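Local coordinates for glucosidase (PDB 5Z3K), which probably hydrolyses O-glycosidic bonds as a family 39 beta-glucosidase of a deep-sea bacterium, at residues L53-D58 and K298-R303; Y57-R62 and D309-N313; P69-P74 and S85-T91; I113-P119 and K162-G167. All coordinates share one frame; numbering follows the deposited sequence.

Contact 1 of 4, residues L53-D58 and K298-R303; sequences LVRSYD and KAIFFR
Ile300 meets Leu53 and Arg55 nearly at right angles, one branch to each: its CD1 lies 3.9 Å from Leu53 CD2, and its CG2 rests 3.6 Å from Arg55 CB. With CG1 beside the backbone N (chi1 -54°), the isoleucine spreads its two branches along strand 53-55. Arg55 gives this contact its aliphatic base, while its extended chain carries the guanidinium away to Glu153 and Asp156. The Asp58 carboxylate stacks over one face of the Arg303 guanidinium, planes 23° apart. Asp58 OD1 and Arg303 NH1 are 3.5 Å apart, but the oxygen stands well out of the guanidinium plane: a salt bridge of charges alone. Water 2 supplies the directed link, donating to Asp58 OD1 and accepting from Arg303 NH1 (3.0 Å). Asp58 OD2, at the edge of the Phe302 ring, is hydrogen-bonded to Ser27 OG; Arg303 NE makes a salt bridge with Asp305. Strands 53-55 and 298-301 flank strand 25-27 in the wall of a closed eight-stranded parallel barrel, their side chains meeting in its interior: a TIM barrel.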
loop_
_atom_site.group_PDB
_atom_site.type_symbol
_atom_site.label_atom_id
_atom_site.label_comp_id
_atom_site.label_asym_id
_atom_site.label_seq_id
_atom_site.Cartn_x
_atom_site.Cartn_y
_atom_site.Cartn_z
ATOM N N LEU A 53 5.992 1.526 5.223
ATOM C CA LEU A 53 6.658 1.092 4.002
ATOM C C LEU A 53 6.279 2.074 2.911
ATOM O O LEU A 53 5.116 2.473 2.821
ATOM C CB LEU A 53 6.256 -0.336 3.613
ATOM C CG LEU A 53 6.969 -0.989 2.420
ATOM C CD1 LEU A 53 8.486 -1.009 2.620
ATOM C CD2 LEU A 53 6.447 -2.401 2.192
ATOM N N VAL A 54 7.263 2.501 2.122
ATOM C CA VAL A 54 7.018 3.464 1.054
ATOM C C VAL A 54 7.594 2.919 -0.248
ATOM O O VAL A 54 8.798 2.643 -0.334
ATOM C CB VAL A 54 7.608 4.845 1.367
ATOM C CG1 VAL A 54 7.388 5.781 0.191
ATOM C CG2 VAL A 54 6.979 5.417 2.645
ATOM N N ARG A 55 6.740 2.791 -1.262
ATOM C CA ARG A 55 7.182 2.459 -2.615
ATOM C C ARG A 55 7.690 3.722 -3.298
ATOM O O ARG A 55 7.052 4.778 -3.216
ATOM C CB ARG A 55 6.023 1.850 -3.412
ATOM C CG ARG A 55 6.375 1.313 -4.794
ATOM C CD ARG A 55 5.226 0.446 -5.349
ATOM N NE ARG A 55 5.636 -0.306 -6.544
ATOM C CZ ARG A 55 5.391 0.080 -7.800
ATOM N NH1 ARG A 55 4.722 1.207 -8.045
ATOM N NH2 ARG A 55 5.820 -0.663 -8.817
ATOM N N SER A 56 8.837 3.620 -3.978
ATOM C CA SER A 56 9.527 4.798 -4.492
ATOM C C SER A 56 9.108 5.167 -5.909
ATOM O O SER A 56 9.576 6.185 -6.433
ATOM C CB SER A 56 11.040 4.569 -4.465
ATOM O OG SER A 56 11.415 3.559 -5.408
ATOM N N TYR A 57 8.241 4.371 -6.535
ATOM C CA TYR A 57 8.001 4.498 -7.973
ATOM C C TYR A 57 7.491 5.889 -8.350
ATOM O O TYR A 57 7.875 6.436 -9.393
ATOM C CB TYR A 57 7.015 3.411 -8.417
ATOM C CG TYR A 57 6.689 3.444 -9.893
ATOM C CD1 TYR A 57 7.563 2.898 -10.825
ATOM C CD2 TYR A 57 5.497 3.997 -10.350
ATOM C CE1 TYR A 57 7.273 2.920 -12.186
ATOM C CE2 TYR A 57 5.189 4.017 -11.711
ATOM C CZ TYR A 57 6.085 3.479 -12.620
ATOM O OH TYR A 57 5.793 3.514 -13.965
ATOM N N ASP A 58 6.668 6.508 -7.502
ATOM C CA ASP A 58 6.128 7.808 -7.887
ATOM C C ASP A 58 7.100 8.962 -7.634
ATOM O O ASP A 58 6.861 10.073 -8.121
ATOM C CB ASP A 58 4.786 8.032 -7.191
ATOM C CG ASP A 58 3.742 7.029 -7.659
ATOM O OD1 ASP A 58 3.509 6.933 -8.883
ATOM O OD2 ASP A 58 3.197 6.290 -6.819
ATOM N N LYS A 298 2.598 -7.682 2.343
ATOM C CA LYS A 298 2.954 -6.272 2.381
ATOM C C LYS A 298 2.051 -5.552 1.391
ATOM O O LYS A 298 1.725 -6.101 0.332
ATOM C CB LYS A 298 4.420 -6.039 1.993
ATOM C CG LYS A 298 5.441 -6.677 2.906
ATOM C CD LYS A 298 5.478 -6.005 4.254
ATOM C CE LYS A 298 6.784 -6.351 4.994
ATOM N NZ LYS A 298 7.341 -7.661 4.534
ATOM N N ALA A 299 1.657 -4.324 1.728
ATOM C CA ALA A 299 0.688 -3.603 0.922
ATOM C C ALA A 299 1.098 -2.150 0.772
ATOM O O ALA A 299 1.625 -1.552 1.716
ATOM C CB ALA A 299 -0.712 -3.679 1.549
ATOM N N ILE A 300 0.815 -1.597 -0.415
ATOM C CA ILE A 300 1.184 -0.234 -0.808
ATOM C C ILE A 300 -0.094 0.445 -1.291
ATOM O O ILE A 300 -0.547 0.199 -2.417
ATOM C CB ILE A 300 2.254 -0.206 -1.912
ATOM C CG1 ILE A 300 3.490 -1.028 -1.542
ATOM C CG2 ILE A 300 2.661 1.227 -2.225
ATOM C CD1 ILE A 300 4.346 -0.411 -0.426
ATOM N N PHE A 301 -0.675 1.300 -0.454
ATOM C CA PHE A 301 -1.843 2.072 -0.857
ATOM C C PHE A 301 -1.463 3.140 -1.873
ATOM O O PHE A 301 -0.479 3.856 -1.695
ATOM C CB PHE A 301 -2.481 2.750 0.351
ATOM C CG PHE A 301 -3.591 3.693 -0.022
ATOM C CD1 PHE A 301 -4.875 3.202 -0.254
ATOM C CD2 PHE A 301 -3.351 5.056 -0.168
ATOM C CE1 PHE A 301 -5.915 4.054 -0.594
ATOM C CE2 PHE A 301 -4.370 5.927 -0.522
ATOM C CZ PHE A 301 -5.659 5.429 -0.738
ATOM N N PHE A 302 -2.292 3.288 -2.906
ATOM C CA PHE A 302 -2.034 4.191 -4.027
ATOM C C PHE A 302 -3.104 5.281 -4.049
ATOM O O PHE A 302 -4.282 4.973 -4.244
ATOM C CB PHE A 302 -2.055 3.398 -5.337
ATOM C CG PHE A 302 -1.794 4.230 -6.568
ATOM C CD1 PHE A 302 -0.509 4.656 -6.869
ATOM C CD2 PHE A 302 -2.828 4.582 -7.421
ATOM C CE1 PHE A 302 -0.254 5.420 -8.002
ATOM C CE2 PHE A 302 -2.582 5.347 -8.562
ATOM C CZ PHE A 302 -1.288 5.762 -8.849
ATOM N N ARG A 303 -2.722 6.550 -3.836
ATOM C CA ARG A 303 -1.409 7.031 -3.398
ATOM C C ARG A 303 -1.652 8.133 -2.363
ATOM O O ARG A 303 -2.601 8.917 -2.511
ATOM C CB ARG A 303 -0.585 7.571 -4.580
ATOM C CG ARG A 303 -1.343 8.550 -5.493
ATOM C CD ARG A 303 -0.583 8.839 -6.809
ATOM N NE ARG A 303 0.513 9.783 -6.582
ATOM C CZ ARG A 303 1.403 10.159 -7.500
ATOM N NH1 ARG A 303 1.362 9.671 -8.739
ATOM N NH2 ARG A 303 2.354 11.016 -7.168
HETATM O O HOH W 1 4.888 11.352 -9.473
HETATM O O HOH W 2 3.859 9.082 -10.318
#

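Contact 2 of 4, residues Y57-R62 and D309-N313; sequences YDWVSR and DFHYN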
loop_
_atom_site.group_PDB
_atom_site.type_symbol
_atom_site.label_atom_id
_atom_site.label_comp_id
_atom_site.label_asym_id
_atom_site.label_seq_id
_atom_site.Cartn_x
_atom_site.Cartn_y
_atom_site.Cartn_z
ATOM N N TYR A 57 8.241 4.371 -6.535
ATOM C CA TYR A 57 8.001 4.498 -7.973
ATOM C C TYR A 57 7.491 5.889 -8.350
ATOM O O TYR A 57 7.875 6.436 -9.393
ATOM C CB TYR A 57 7.015 3.411 -8.417
ATOM C CG TYR A 57 6.689 3.444 -9.893
ATOM C CD1 TYR A 57 7.563 2.898 -10.825
ATOM C CD2 TYR A 57 5.497 3.997 -10.350
ATOM C CE1 TYR A 57 7.273 2.920 -12.186
ATOM C CE2 TYR A 57 5.189 4.017 -11.711
ATOM C CZ TYR A 57 6.085 3.479 -12.620
ATOM O OH TYR A 57 5.793 3.514 -13.965
ATOM N N ASP A 58 6.668 6.508 -7.502
ATOM C CA ASP A 58 6.128 7.808 -7.887
ATOM C C ASP A 58 7.100 8.962 -7.634
ATOM O O ASP A 58 6.861 10.073 -8.121
ATOM C CB ASP A 58 4.786 8.032 -7.191
ATOM C CG ASP A 58 3.742 7.029 -7.659
ATOM O OD1 ASP A 58 3.509 6.933 -8.883
ATOM O OD2 ASP A 58 3.197 6.290 -6.819
ATOM N N TRP A 59 8.203 8.715 -6.940
ATOM C CA TRP A 59 9.270 9.698 -6.847
ATOM C C TRP A 59 9.900 9.936 -8.223
ATOM O O TRP A 59 9.676 9.197 -9.186
ATOM C CB TRP A 59 10.356 9.236 -5.875
ATOM C CG TRP A 59 9.913 8.949 -4.462
ATOM C CD1 TRP A 59 8.690 9.245 -3.879
ATOM C CD2 TRP A 59 10.694 8.312 -3.446
ATOM N NE1 TRP A 59 8.680 8.826 -2.572
ATOM C CE2 TRP A 59 9.893 8.246 -2.280
ATOM C CE3 TRP A 59 11.997 7.791 -3.406
ATOM C CZ2 TRP A 59 10.357 7.684 -1.086
ATOM C CZ3 TRP A 59 12.454 7.219 -2.227
ATOM C CH2 TRP A 59 11.631 7.172 -1.074
ATOM N N VAL A 60 10.711 10.988 -8.298
ATOM C CA VAL A 60 11.577 11.207 -9.451
ATOM C C VAL A 60 12.868 10.432 -9.200
ATOM O O VAL A 60 13.918 11.024 -8.915
ATOM C CB VAL A 60 11.814 12.717 -9.672
ATOM C CG1 VAL A 60 12.751 12.964 -10.867
ATOM C CG2 VAL A 60 10.475 13.428 -9.887
ATOM N N SER A 61 12.789 9.097 -9.280
ATOM C CA SER A 61 13.858 8.199 -8.830
ATOM C C SER A 61 13.942 6.983 -9.737
ATOM O O SER A 61 14.033 5.838 -9.281
ATOM C CB SER A 61 13.638 7.751 -7.384
ATOM O OG SER A 61 13.535 8.879 -6.534
ATOM N N ARG A 62 13.920 7.231 -11.042
ATOM C CA ARG A 62 13.906 6.178 -12.042
ATOM C C ARG A 62 15.314 5.918 -12.561
ATOM O O ARG A 62 16.141 6.829 -12.664
ATOM C CB ARG A 62 12.983 6.554 -13.204
ATOM C CG ARG A 62 11.556 6.828 -12.789
ATOM C CD ARG A 62 10.857 5.563 -12.360
ATOM N NE ARG A 62 9.485 5.874 -11.977
ATOM C CZ ARG A 62 8.480 6.068 -12.830
ATOM N NH1 ARG A 62 8.668 5.962 -14.145
ATOM N NH2 ARG A 62 7.273 6.357 -12.360
ATOM N N ASP A 309 1.558 13.997 -10.470
ATOM C CA ASP A 309 2.284 12.891 -11.080
ATOM C C ASP A 309 3.288 13.507 -12.042
ATOM O O ASP A 309 2.898 14.099 -13.049
ATOM C CB ASP A 309 1.298 11.948 -11.775
ATOM C CG ASP A 309 1.974 10.801 -12.524
ATOM O OD1 ASP A 309 3.110 10.952 -13.018
ATOM O OD2 ASP A 309 1.332 9.740 -12.637
ATOM N N PHE A 310 4.572 13.386 -11.721
ATOM C CA PHE A 310 5.634 14.030 -12.485
ATOM C C PHE A 310 6.212 13.121 -13.557
ATOM O O PHE A 310 7.271 13.423 -14.120
ATOM C CB PHE A 310 6.726 14.515 -11.535
ATOM C CG PHE A 310 6.248 15.567 -10.571
ATOM C CD1 PHE A 310 5.632 15.214 -9.384
ATOM C CD2 PHE A 310 6.393 16.909 -10.871
ATOM C CE1 PHE A 310 5.179 16.187 -8.498
ATOM C CE2 PHE A 310 5.945 17.893 -9.991
ATOM C CZ PHE A 310 5.332 17.529 -8.806
ATOM N N HIS A 311 5.539 12.014 -13.845
ATOM C CA HIS A 311 5.885 11.148 -14.958
ATOM C C HIS A 311 4.875 11.253 -16.089
ATOM O O HIS A 311 5.257 11.476 -17.241
ATOM C CB HIS A 311 6.005 9.714 -14.436
ATOM C CG HIS A 311 6.927 9.608 -13.263
ATOM N ND1 HIS A 311 8.298 9.566 -13.402
ATOM C CD2 HIS A 311 6.684 9.599 -11.929
ATOM C CE1 HIS A 311 8.860 9.501 -12.208
ATOM N NE2 HIS A 311 7.901 9.515 -11.297
ATOM N N TYR A 312 3.586 11.131 -15.773
ATOM C CA TYR A 312 2.501 11.399 -16.707
ATOM C C TYR A 312 2.127 12.877 -16.768
ATOM O O TYR A 312 1.412 13.278 -17.692
ATOM C CB TYR A 312 1.269 10.574 -16.326
ATOM C CG TYR A 312 1.395 9.117 -16.689
ATOM C CD1 TYR A 312 1.002 8.663 -17.934
ATOM C CD2 TYR A 312 1.920 8.198 -15.787
ATOM C CE1 TYR A 312 1.127 7.325 -18.281
ATOM C CE2 TYR A 312 2.049 6.863 -16.124
ATOM C CZ TYR A 312 1.650 6.435 -17.372
ATOM O OH TYR A 312 1.774 5.108 -17.716
ATOM N N ASN A 313 2.590 13.685 -15.814
ATOM C CA ASN A 313 2.377 15.137 -15.799
ATOM C C ASN A 313 0.894 15.503 -15.785
ATOM O O ASN A 313 0.406 16.273 -16.619
ATOM C CB ASN A 313 3.109 15.810 -16.958
ATOM C CG ASN A 313 4.605 15.738 -16.794
ATOM O OD1 ASN A 313 5.130 16.016 -15.717
ATOM N ND2 ASN A 313 5.303 15.335 -17.849
HETATM O O HOH W 1 4.888 11.352 -9.473
#
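His311 NE2 donates to Trp59 O at 2.8 Å, the shortest hydrogen bond across the contact. The acceptor lies in the ring plane of the histidine, but the bond is bent (132° at the hydrogen) and meets the carbonyl from above its plane, the N-H being shared with Asp58 O in a weak second bond. One face of the His311 ring stacks on the Arg62 guanidinium, centres 3.6 Å apart and planes at 11°; the opposite face of the guanidinium takes the Tyr57 ring, its CE1 over the centre. The bend of Arg62 at chi2 (-70°) folds the chain back between them. What holds the guanidinium there is Tyr57 O, gripped side-on by Arg62 NE (3.1 Å from Tyr57 O) and NH2; both bonds run in the guanidinium plane and so fix its rotation. The histidine is thereby tied to the loop following strand 53-55 of the TIM barrel, and His311 ND1 is hydrogen-bonded to Glu112 OE1, from the loop after strand 104-109. Within segment 309-313, Asp309 OD1 accepts from His311 N, an Asx turn, and also from Tyr312 N, which makes it an Asx motif. Water 1 adds a polar bridge, donating to Asp58 O and accepting from Phe310 N at 3.0 Å. Val60, the centre of an inverse gamma turn, touches Phe310 CB with its CG2 (4.2 Å).

Contact 3 of 4, residues P69-P74 and S85-T91; sequences PTSLFP and SYNFAAT
Leu72 O takes the backbone N-H of Asn87 at 2.8 Å, joining two parts of the long excursion that leads from strand 53-55 to helix 89-100, a beta-alpha loop of the TIM barrel. The Asn87 side chain adds a second tie: with CG opposite the backbone N (chi1 173°), its amide extends to residues 69-71, and ND2 donates to Ser71 O at 3.3 Å from above the carbonyl plane. Beside it, Pro74 CD packs on Asn87 CB. The aromatic part of the contact is a T-shaped pair in which the edge of Phe73 points at the face of Tyr86; Phe73 CD1 stands over the centre of that face, centroids 4.9 Å apart and planes at 71°. Phe73 CE1 also touches Ser85 CB at 3.6 Å. Within helix 89-100, Thr91 OG1 lies 3.6 Å from Leu72 CD2. Beyond this first shell, Tyr86 is positioned by the bond from its OH to Pro80 O and by an edge-to-face meeting with Trp141, while Val129 of helix 123-138 touches both side chains of the pair. Ser71 OG is bound by Asp64 N, and a backbone bond links Leu72 with Arg62. Thr91 OG1 is in turn hydrogen-bonded to Ser61 OG.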
loop_
_atom_site.group_PDB
_atom_site.type_symbol
_atom_site.label_atom_id
_atom_site.label_comp_id
_atom_site.label_asym_id
_atom_site.label_seq_id
_atom_site.Cartn_x
_atom_site.Cartn_y
_atom_site.Cartn_z
ATOM N N PRO A 69 18.320 13.592 -17.939
ATOM C CA PRO A 69 18.900 14.323 -16.798
ATOM C C PRO A 69 18.351 13.912 -15.443
ATOM O O PRO A 69 19.098 13.921 -14.454
ATOM C CB PRO A 69 18.561 15.787 -17.120
ATOM C CG PRO A 69 18.524 15.831 -18.605
ATOM C CD PRO A 69 17.944 14.494 -19.041
ATOM N N THR A 70 17.068 13.566 -15.359
ATOM C CA THR A 70 16.459 13.248 -14.073
ATOM C C THR A 70 16.702 11.808 -13.639
ATOM O O THR A 70 16.323 11.443 -12.519
ATOM C CB THR A 70 14.950 13.508 -14.122
ATOM O OG1 THR A 70 14.353 12.654 -15.105
ATOM C CG2 THR A 70 14.663 14.960 -14.470
ATOM N N SER A 71 17.296 10.985 -14.499
ATOM C CA SER A 71 17.539 9.581 -14.196
ATOM C C SER A 71 18.634 9.437 -13.144
ATOM O O SER A 71 19.491 10.307 -12.986
ATOM C CB SER A 71 17.930 8.830 -15.475
ATOM O OG SER A 71 18.341 7.489 -15.213
ATOM N N LEU A 72 18.605 8.302 -12.433
ATOM C CA LEU A 72 19.614 8.018 -11.415
ATOM C C LEU A 72 21.004 7.883 -12.022
ATOM O O LEU A 72 22.006 8.097 -11.330
ATOM C CB LEU A 72 19.260 6.736 -10.657
ATOM C CG LEU A 72 18.057 6.741 -9.704
ATOM C CD1 LEU A 72 17.600 5.310 -9.466
ATOM C CD2 LEU A 72 18.433 7.388 -8.398
ATOM N N PHE A 73 21.085 7.488 -13.293
ATOM C CA PHE A 73 22.341 7.417 -14.034
ATOM C C PHE A 73 22.105 8.180 -15.331
ATOM O O PHE A 73 21.719 7.591 -16.348
ATOM C CB PHE A 73 22.754 5.967 -14.283
ATOM C CG PHE A 73 24.219 5.795 -14.563
ATOM C CD1 PHE A 73 25.142 5.811 -13.528
ATOM C CD2 PHE A 73 24.668 5.588 -15.863
ATOM C CE1 PHE A 73 26.493 5.644 -13.783
ATOM C CE2 PHE A 73 26.010 5.415 -16.125
ATOM C CZ PHE A 73 26.927 5.445 -15.083
ATOM N N PRO A 74 22.282 9.503 -15.319
ATOM C CA PRO A 74 21.755 10.324 -16.421
ATOM C C PRO A 74 22.493 10.162 -17.736
ATOM O O PRO A 74 21.896 10.428 -18.783
ATOM C CB PRO A 74 21.884 11.761 -15.889
ATOM C CG PRO A 74 22.866 11.682 -14.784
ATOM C CD PRO A 74 22.778 10.313 -14.199
ATOM N N SER A 85 29.016 10.015 -11.309
ATOM C CA SER A 85 28.206 9.648 -12.467
ATOM C C SER A 85 26.737 9.430 -12.122
ATOM O O SER A 85 25.925 9.245 -13.038
ATOM C CB SER A 85 28.748 8.371 -13.130
ATOM O OG SER A 85 30.094 8.524 -13.567
ATOM N N TYR A 86 26.390 9.444 -10.838
ATOM C CA TYR A 86 25.051 9.135 -10.358
ATOM C C TYR A 86 24.342 10.410 -9.925
ATOM O O TYR A 86 24.977 11.380 -9.509
ATOM C CB TYR A 86 25.107 8.157 -9.184
ATOM C CG TYR A 86 25.629 6.798 -9.568
ATOM C CD1 TYR A 86 26.987 6.594 -9.802
ATOM C CD2 TYR A 86 24.766 5.718 -9.719
ATOM C CE1 TYR A 86 27.475 5.347 -10.169
ATOM C CE2 TYR A 86 25.247 4.461 -10.084
ATOM C CZ TYR A 86 26.604 4.293 -10.313
ATOM O OH TYR A 86 27.089 3.058 -10.680
ATOM N N ASN A 87 23.015 10.396 -10.016
ATOM C CA ASN A 87 22.181 11.556 -9.690
ATOM C C ASN A 87 21.293 11.141 -8.520
ATOM O O ASN A 87 20.145 10.721 -8.706
ATOM C CB ASN A 87 21.374 12.008 -10.942
ATOM C CG ASN A 87 20.356 13.099 -10.644
ATOM O OD1 ASN A 87 20.469 13.830 -9.656
ATOM N ND2 ASN A 87 19.344 13.201 -11.503
ATOM N N PHE A 88 21.848 11.231 -7.308
ATOM C CA PHE A 88 21.181 10.744 -6.103
ATOM C C PHE A 88 20.432 11.829 -5.330
ATOM O O PHE A 88 19.684 11.493 -4.407
ATOM C CB PHE A 88 22.197 10.093 -5.147
ATOM C CG PHE A 88 22.766 8.768 -5.620
ATOM C CD1 PHE A 88 21.941 7.730 -6.040
ATOM C CD2 PHE A 88 24.136 8.549 -5.594
ATOM C CE1 PHE A 88 22.476 6.499 -6.439
ATOM C CE2 PHE A 88 24.682 7.313 -5.991
ATOM C CZ PHE A 88 23.846 6.292 -6.420
ATOM N N ALA A 89 20.594 13.105 -5.678
ATOM C CA ALA A 89 20.224 14.176 -4.756
ATOM C C ALA A 89 18.752 14.102 -4.359
ATOM O O ALA A 89 18.424 14.069 -3.167
ATOM C CB ALA A 89 20.548 15.543 -5.358
ATOM N N ALA A 90 17.844 14.099 -5.340
ATOM C CA ALA A 90 16.430 14.156 -4.971
ATOM C C ALA A 90 16.008 12.862 -4.295
ATOM O O ALA A 90 15.254 12.876 -3.312
ATOM C CB ALA A 90 15.563 14.433 -6.205
ATOM N N THR A 91 16.496 11.732 -4.808
ATOM C CA THR A 91 16.167 10.448 -4.201
ATOM C C THR A 91 16.713 10.364 -2.775
ATOM O O THR A 91 16.038 9.854 -1.871
ATOM C CB THR A 91 16.706 9.307 -5.067
ATOM O OG1 THR A 91 16.223 9.453 -6.407
ATOM C CG2 THR A 91 16.239 7.954 -4.515
#

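Contact 4 of 4, residues I113-P119 and K162-G167; sequences IPANKQP and KLHFSG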
loop_
_atom_site.group_PDB
_atom_site.type_symbol
_atom_site.label_atom_id
_atom_site.label_comp_id
_atom_site.label_asym_id
_atom_site.label_seq_id
_atom_site.Cartn_x
_atom_site.Cartn_y
_atom_site.Cartn_z
ATOM N N ILE A 113 9.023 5.614 -17.322
ATOM C CA ILE A 113 7.656 5.390 -17.811
ATOM C C ILE A 113 6.804 6.613 -17.487
ATOM O O ILE A 113 6.768 7.037 -16.317
ATOM C CB ILE A 113 7.063 4.133 -17.164
ATOM C CG1 ILE A 113 7.878 2.894 -17.549
ATOM C CG2 ILE A 113 5.577 4.004 -17.506
ATOM C CD1 ILE A 113 7.826 1.762 -16.515
ATOM N N PRO A 114 6.042 7.173 -18.455
ATOM C CA PRO A 114 5.832 6.645 -19.812
ATOM C C PRO A 114 6.725 7.214 -20.912
ATOM O O PRO A 114 6.578 6.799 -22.055
ATOM C CB PRO A 114 4.384 7.045 -20.101
ATOM C CG PRO A 114 4.276 8.388 -19.446
ATOM C CD PRO A 114 5.134 8.301 -18.183
ATOM N N ALA A 115 7.608 8.160 -20.600
ATOM C CA ALA A 115 8.400 8.761 -21.670
ATOM C C ALA A 115 9.249 7.711 -22.372
ATOM O O ALA A 115 9.384 7.728 -23.603
ATOM C CB ALA A 115 9.267 9.890 -21.116
ATOM N N ASN A 116 9.788 6.758 -21.616
ATOM C CA ASN A 116 10.647 5.725 -22.180
ATOM C C ASN A 116 10.414 4.402 -21.471
ATOM O O ASN A 116 10.507 4.336 -20.241
ATOM C CB ASN A 116 12.125 6.091 -22.056
ATOM C CG ASN A 116 13.019 4.934 -22.432
ATOM O OD1 ASN A 116 12.881 4.385 -23.512
ATOM N ND2 ASN A 116 13.905 4.533 -21.527
ATOM N N LYS A 117 10.142 3.346 -22.247
ATOM C CA LYS A 117 9.998 2.008 -21.682
ATOM C C LYS A 117 10.929 0.997 -22.339
ATOM O O LYS A 117 10.695 -0.218 -22.238
ATOM C CB LYS A 117 8.550 1.519 -21.759
ATOM C CG LYS A 117 7.896 1.656 -23.104
ATOM C CD LYS A 117 7.055 2.922 -23.147
ATOM C CE LYS A 117 6.106 2.921 -24.330
ATOM N NZ LYS A 117 5.480 4.270 -24.442
ATOM N N GLN A 118 12.000 1.465 -22.978
ATOM C CA GLN A 118 12.887 0.551 -23.684
ATOM C C GLN A 118 13.661 -0.318 -22.695
ATOM O O GLN A 118 13.957 0.110 -21.576
ATOM C CB GLN A 118 13.868 1.328 -24.563
ATOM C CG GLN A 118 13.214 2.109 -25.686
ATOM C CD GLN A 118 14.224 2.908 -26.481
ATOM O OE1 GLN A 118 15.376 2.500 -26.625
ATOM N NE2 GLN A 118 13.803 4.058 -26.990
ATOM N N PRO A 119 14.010 -1.543 -23.083
ATOM C CA PRO A 119 14.887 -2.364 -22.240
ATOM C C PRO A 119 16.310 -1.818 -22.227
ATOM O O PRO A 119 16.671 -0.910 -22.982
ATOM C CB PRO A 119 14.817 -3.746 -22.898
ATOM C CG PRO A 119 14.529 -3.436 -24.357
ATOM C CD PRO A 119 13.673 -2.209 -24.361
ATOM N N LYS A 162 2.138 -2.537 -24.050
ATOM C CA LYS A 162 3.524 -2.110 -24.187
ATOM C C LYS A 162 3.752 -0.730 -23.580
ATOM O O LYS A 162 4.753 -0.072 -23.889
ATOM C CB LYS A 162 3.943 -2.114 -25.657
ATOM C CG LYS A 162 3.641 -3.406 -26.386
ATOM C CD LYS A 162 4.488 -4.549 -25.865
ATOM C CE LYS A 162 4.227 -5.831 -26.657
ATOM N NZ LYS A 162 4.244 -7.065 -25.797
ATOM N N LEU A 163 2.840 -0.284 -22.723
ATOM C CA LEU A 163 2.878 1.081 -22.224
ATOM C C LEU A 163 3.873 1.286 -21.089
ATOM O O LEU A 163 4.269 2.428 -20.842
ATOM C CB LEU A 163 1.478 1.499 -21.783
ATOM C CG LEU A 163 0.450 1.512 -22.919
ATOM C CD1 LEU A 163 -0.916 1.967 -22.425
ATOM C CD2 LEU A 163 0.921 2.385 -24.069
ATOM N N HIS A 164 4.294 0.223 -20.399
ATOM C CA HIS A 164 5.334 0.337 -19.377
ATOM C C HIS A 164 6.618 -0.403 -19.710
ATOM O O HIS A 164 7.662 -0.083 -19.126
ATOM C CB HIS A 164 4.830 -0.179 -18.020
ATOM C CG HIS A 164 3.848 0.733 -17.355
ATOM N ND1 HIS A 164 3.880 1.003 -16.002
ATOM C CD2 HIS A 164 2.803 1.433 -17.854
ATOM C CE1 HIS A 164 2.897 1.835 -15.699
ATOM N NE2 HIS A 164 2.230 2.114 -16.805
ATOM N N PHE A 165 6.577 -1.380 -20.611
ATOM C CA PHE A 165 7.773 -2.104 -21.030
ATOM C C PHE A 165 7.613 -2.486 -22.493
ATOM O O PHE A 165 6.675 -3.212 -22.837
ATOM C CB PHE A 165 7.991 -3.352 -20.171
ATOM C CG PHE A 165 9.299 -4.027 -20.418
ATOM C CD1 PHE A 165 10.471 -3.492 -19.909
ATOM C CD2 PHE A 165 9.364 -5.204 -21.158
ATOM C CE1 PHE A 165 11.686 -4.109 -20.139
ATOM C CE2 PHE A 165 10.579 -5.823 -21.390
ATOM C CZ PHE A 165 11.738 -5.277 -20.882
ATOM N N SER A 166 8.522 -2.010 -23.349
ATOM C CA SER A 166 8.457 -2.300 -24.777
ATOM C C SER A 166 9.488 -3.333 -25.227
ATOM O O SER A 166 9.622 -3.578 -26.434
ATOM C CB SER A 166 8.622 -1.014 -25.582
ATOM O OG SER A 166 9.833 -0.360 -25.250
ATOM N N GLY A 167 10.224 -3.938 -24.302
ATOM C CA GLY A 167 11.105 -5.034 -24.647
ATOM C C GLY A 167 10.346 -6.342 -24.729
ATOM O O GLY A 167 9.129 -6.402 -24.549
HETATM O O HOH W 3 3.617 4.587 -22.329
#
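The His164 ring carries Ile113 CG2 over the centre of one face, a CH-pi contact 3.6 Å from the centroid and 6° off the ring normal. Ile113 crosses the histidine at about a right angle. The second flat group, Phe165, has the backbone N of Gly167 over one face, toward the rim; Pro119 CB approaches its CZ obliquely at 4.0 Å. The backbones are joined by a nearly straight bond, Ser166 N to Lys117 O, 3.0 Å long with an angle of 177° at the hydrogen. Lys117 starts between its backbone N and carbonyl carbon (chi1 50°) and bends at chi2, which lays its chain along residues 162-164: CB meets His164 O and CE meets Lys162 O at 3.3 Å. Its NZ then reaches Leu163 O through water 3. An Asx turn, Asn116 OD1 accepting from Gln118 N, shapes the first segment. The arrangement joins two neighbouring beta-alpha loops, those after strands 104-109 and 151-154, at the C-terminal ends of the TIM-barrel strands.

From the N terminus, strand 53-55 enters contact 1, which closes a loop of about 240 residues, ending at strand 298-301. Contact 2 sets out from the adjoining loop, shares Tyr57 and Asp58 with it, and runs a little farther along the chain to 309-313; water 1 serves both. Within these two wide loops lie the others in series: contact 3 closes a short loop at 69-91 before contact 4 opens at 113 and closes at 167. Contact 2 reaches contact 3 through Ser61 and Thr91, and contact 4 through Arg62 and Ile113. Tyr57 of contact 1 also packs against Ile113 of contact 4. Contacts 3 and 4 do not touch. Together they connect the barrel strands with loops that precede helices 89-100, 123-138 and 169-186.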